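NADPH-quinone reductase (Pediococcus pentosaceus ATCC 25745, PDB 3HA2) probably binds FMN and passes electrons from NAD(P)H to quinones, as a flavoprotein with a flavodoxin-like fold. Local coordinates at residues E114-T117 with I118-M122; A107-A110 with G111-E114. One frame throughout, in Å; residues are numbered along the deposited sequence.

Contact 1: residues E114-T117 with I118-M122; sequences EKFT and ISELM
Thr117 and Glu120 meet where an irregular loop turns into the short helix 118-121: the backbone passes from extended angles at Phe116 and Thr117 straight into helical ones at Ile118, and Leu121 N closes the first turn on Thr117 O at 3.1 Å. The two residues form a capping box. Thr117, the N-cap, accepts Glu120 N on its OG1 at 3.3 Å, while the carboxylate of Glu120 reaches back and takes the backbone N-H of Thr117 on OE1 at 2.9 Å in a nearly straight bond (170°). The Thr117 hydroxyl gives its proton to the same oxygen, OG1 to OE1 2.7 Å. OE1 meets that hydroxyl with its anti lone pair but receives the N-H from above the carboxylate plane, and a water bridging to Lys115 O adds a third donor; three donors from different directions grip OE1, which should hold the carboxylate in place and probably favours its charged form. With OG1 set between the backbone N and the carbonyl carbon (chi1 58°), the hydroxyl can face Glu120 N and OE1 together. The other carboxylate oxygen, OE2, lies at the edge of the Phe116 ring, 3.7 Å from CD1, the two planes being almost perpendicular (86°). Lys115 CB sits over one face of this ring. Leu121 CG packs on Thr117 O at 3.5 Å, and the Leu121 methyl CD2 comes to 4.3 Å from Phe116 CB. Phe116 and Leu121 also pack on Arg123 of the second subunit, so the helix start adjoins the dimer interface. On the inner side, Ile118 touches Val99 of strand 94-101 and Ile139 of strand 135-143, seating helix 118-121 against two neighbouring strands of the parallel sheet, just ahead of helix 123-131.

Contact 2: residues A107-A110 with G111-E114; sequences AFQA and GAAE
Ala107 and Glu114 close the neck of a small loop whose far end is a type II beta turn from Gln109 to Ala112. At the neck, Glu114 N donates to Ala107 O at 2.9 Å, and the side chain of Glu114 fills the corner beside this bond: its CG rests 3.7 Å from Ala107 CB, and its CB lies 3.8 Å from Phe108 CD1. The same CG stands over one face of the Phe108 ring, offset toward the rim, in a CH-pi contact 4.2 Å from the ring centroid. A bend at chi2 (-57°) keeps CB and CG against the ring and carries the carboxylate away from its face, to Tyr64 OH, hydrogen-bonded to OE1, and to Lys131 NZ of the second subunit, in a salt bridge with OE2. The buried acid is thus held at both oxygens.

Packing thins toward the turn, where Ala110 and Gly111 are exposed. Here Ala112 N bonds to Gln109 O at 3.1 Å, the donor standing above the carbonyl plane, and the positive phi of Gly111 (86°) suits the third position of a type II turn. Apolar contact at this end is slight: Ala112 CB meets Gln109 CG at 3.6 Å, and Gln109 NE2 is hydrogen-bonded to Asn106 O. The whole loop follows strand 94-101. Phe108, the buried aromatic of the loop, packs on Ile118 and Leu121 of helix 118-121 and on Leu61, just beyond strand 54-60.

Contact 2 comes first along the chain and runs directly into contact 1, with Glu114 belonging to both; their centres are about 8 Å apart. Both occupy the long excursion that follows strand 94-101 of the flavodoxin-like fold, the N-terminal part of a longer protein, and leads through helices 118-121 and 123-131 to strand 135-143. Phe108 joins them: its CD1 lies 3.8 Å from Leu121 CD1, and its CG is 3.9 Å from Ile118 CD1, so the loop of contact 2 packs directly against the helix started in contact 1. The shared Glu114, with Lys115, Phe116 and Leu121 of contact 1, meets the second subunit, so this connection between neighbouring strands also contributes to the dimer interface.

Contact 1: residues E114-T117 with I118-M122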
# COMPACT_ATOMS: atom_id res chain seq x y z
N GLU A 114 -0.30 17.43 -4.84
CA GLU A 114 -0.58 16.01 -4.64
C GLU A 114 -2.07 15.65 -4.61
O GLU A 114 -2.42 14.47 -4.59
CB GLU A 114 0.13 15.48 -3.37
CG GLU A 114 1.64 15.74 -3.30
CD GLU A 114 2.45 15.18 -4.48
OE1 GLU A 114 2.01 14.21 -5.16
OE2 GLU A 114 3.56 15.71 -4.72
N LYS A 115 -2.93 16.68 -4.59
CA LYS A 115 -4.40 16.57 -4.68
C LYS A 115 -5.09 15.88 -3.50
O LYS A 115 -6.28 16.15 -3.27
CB LYS A 115 -4.85 15.90 -5.99
CG LYS A 115 -4.36 16.59 -7.29
CD LYS A 115 -5.02 15.96 -8.50
CE LYS A 115 -4.89 16.85 -9.72
NZ LYS A 115 -5.36 16.10 -10.91
N PHE A 116 -4.38 15.00 -2.80
CA PHE A 116 -5.01 14.20 -1.72
C PHE A 116 -4.32 14.39 -0.38
O PHE A 116 -3.09 14.52 -0.31
CB PHE A 116 -5.04 12.71 -2.08
CG PHE A 116 -5.58 12.47 -3.46
CD1 PHE A 116 -6.94 12.69 -3.73
CD2 PHE A 116 -4.73 12.04 -4.48
CE1 PHE A 116 -7.44 12.49 -5.04
CE2 PHE A 116 -5.22 11.82 -5.77
CZ PHE A 116 -6.55 12.05 -6.05
N THR A 117 -5.12 14.43 0.67
CA THR A 117 -4.58 14.59 2.02
C THR A 117 -3.94 13.29 2.53
O THR A 117 -4.20 12.19 2.03
CB THR A 117 -5.69 15.00 3.01
OG1 THR A 117 -6.73 14.01 3.00
CG2 THR A 117 -6.29 16.36 2.63
N ILE A 118 -3.10 13.42 3.55
CA ILE A 118 -2.52 12.24 4.18
C ILE A 118 -3.61 11.30 4.70
O ILE A 118 -3.51 10.07 4.56
CB ILE A 118 -1.57 12.67 5.32
CG1 ILE A 118 -0.39 13.45 4.73
CG2 ILE A 118 -1.12 11.43 6.15
CD1 ILE A 118 0.50 12.59 3.80
N SER A 119 -4.68 11.87 5.25
CA SER A 119 -5.84 11.09 5.71
C SER A 119 -6.37 10.18 4.61
O SER A 119 -6.62 9.00 4.81
CB SER A 119 -6.97 12.01 6.15
OG SER A 119 -6.75 12.55 7.44
N GLU A 120 -6.56 10.75 3.42
CA GLU A 120 -7.06 9.96 2.29
C GLU A 120 -6.08 8.88 1.84
O GLU A 120 -6.48 7.77 1.49
CB GLU A 120 -7.33 10.91 1.13
CG GLU A 120 -8.50 11.86 1.40
CD GLU A 120 -8.55 12.91 0.33
OE1 GLU A 120 -7.97 14.02 0.55
OE2 GLU A 120 -9.09 12.60 -0.75
N LEU A 121 -4.80 9.19 1.85
CA LEU A 121 -3.77 8.23 1.43
C LEU A 121 -3.59 7.08 2.42
O LEU A 121 -3.23 5.97 2.01
CB LEU A 121 -2.43 8.92 1.18
CG LEU A 121 -2.48 9.94 0.04
CD1 LEU A 121 -1.21 10.80 0.05
CD2 LEU A 121 -2.68 9.25 -1.30
N MSE A 122 -3.86 7.33 3.69
CA MSE A 122 -3.70 6.29 4.70
C MSE A 122 -4.96 5.44 4.87
O MSE A 122 -5.04 4.63 5.80
CB MSE A 122 -3.29 6.91 6.05
CG MSE A 122 -1.94 7.64 6.05
SE MSE A 122 -0.43 6.45 5.69
CE MSE A 122 -0.25 6.82 3.78
O HOH W 1 -8.28 15.98 -1.42

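Contact 2: residues A107-A110 with G111-E114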
# COMPACT_ATOMS: atom_id res chain seq x y z
N ALA A 107 1.49 20.28 0.22
CA ALA A 107 1.23 19.67 -1.09
C ALA A 107 0.07 18.66 -1.03
O ALA A 107 -0.55 18.35 -2.06
CB ALA A 107 2.49 18.96 -1.58
N PHE A 108 -0.22 18.17 0.18
CA PHE A 108 -1.20 17.10 0.38
C PHE A 108 -2.58 17.65 0.73
O PHE A 108 -3.03 17.57 1.87
CB PHE A 108 -0.72 16.12 1.45
CG PHE A 108 0.52 15.38 1.08
CD1 PHE A 108 0.45 14.26 0.26
CD2 PHE A 108 1.78 15.80 1.55
CE1 PHE A 108 1.62 13.56 -0.09
CE2 PHE A 108 2.95 15.12 1.19
CZ PHE A 108 2.87 13.99 0.37
N GLN A 109 -3.25 18.20 -0.27
CA GLN A 109 -4.61 18.71 -0.11
C GLN A 109 -5.18 18.96 -1.49
O GLN A 109 -4.43 19.07 -2.47
CB GLN A 109 -4.63 20.04 0.68
CG GLN A 109 -3.80 21.15 0.06
CD GLN A 109 -3.79 22.42 0.87
OE1 GLN A 109 -4.84 22.96 1.22
NE2 GLN A 109 -2.59 22.95 1.13
N ALA A 110 -6.50 19.07 -1.56
CA ALA A 110 -7.18 19.39 -2.81
C ALA A 110 -6.65 20.70 -3.40
O ALA A 110 -6.43 21.68 -2.69
CB ALA A 110 -8.69 19.45 -2.59
N GLY A 111 -6.41 20.71 -4.70
CA GLY A 111 -5.96 21.96 -5.36
C GLY A 111 -4.46 22.16 -5.30
O GLY A 111 -3.92 23.03 -6.00
N ALA A 112 -3.76 21.38 -4.48
CA ALA A 112 -2.30 21.48 -4.41
C ALA A 112 -1.66 20.37 -5.24
O ALA A 112 -2.37 19.58 -5.84
CB ALA A 112 -1.82 21.40 -2.97
N ALA A 113 -0.33 20.31 -5.23
CA ALA A 113 0.41 19.41 -6.12
C ALA A 113 -0.05 17.93 -6.05
O ALA A 113 -0.18 17.27 -7.09
CB ALA A 113 1.92 19.51 -5.84
N GLU A 114 -0.30 17.43 -4.84
CA GLU A 114 -0.58 16.01 -4.64
C GLU A 114 -2.07 15.65 -4.61
O GLU A 114 -2.42 14.47 -4.59
CB GLU A 114 0.13 15.48 -3.37
CG GLU A 114 1.64 15.74 -3.30
CD GLU A 114 2.45 15.18 -4.48
OE1 GLU A 114 2.01 14.21 -5.16
OE2 GLU A 114 3.56 15.71 -4.72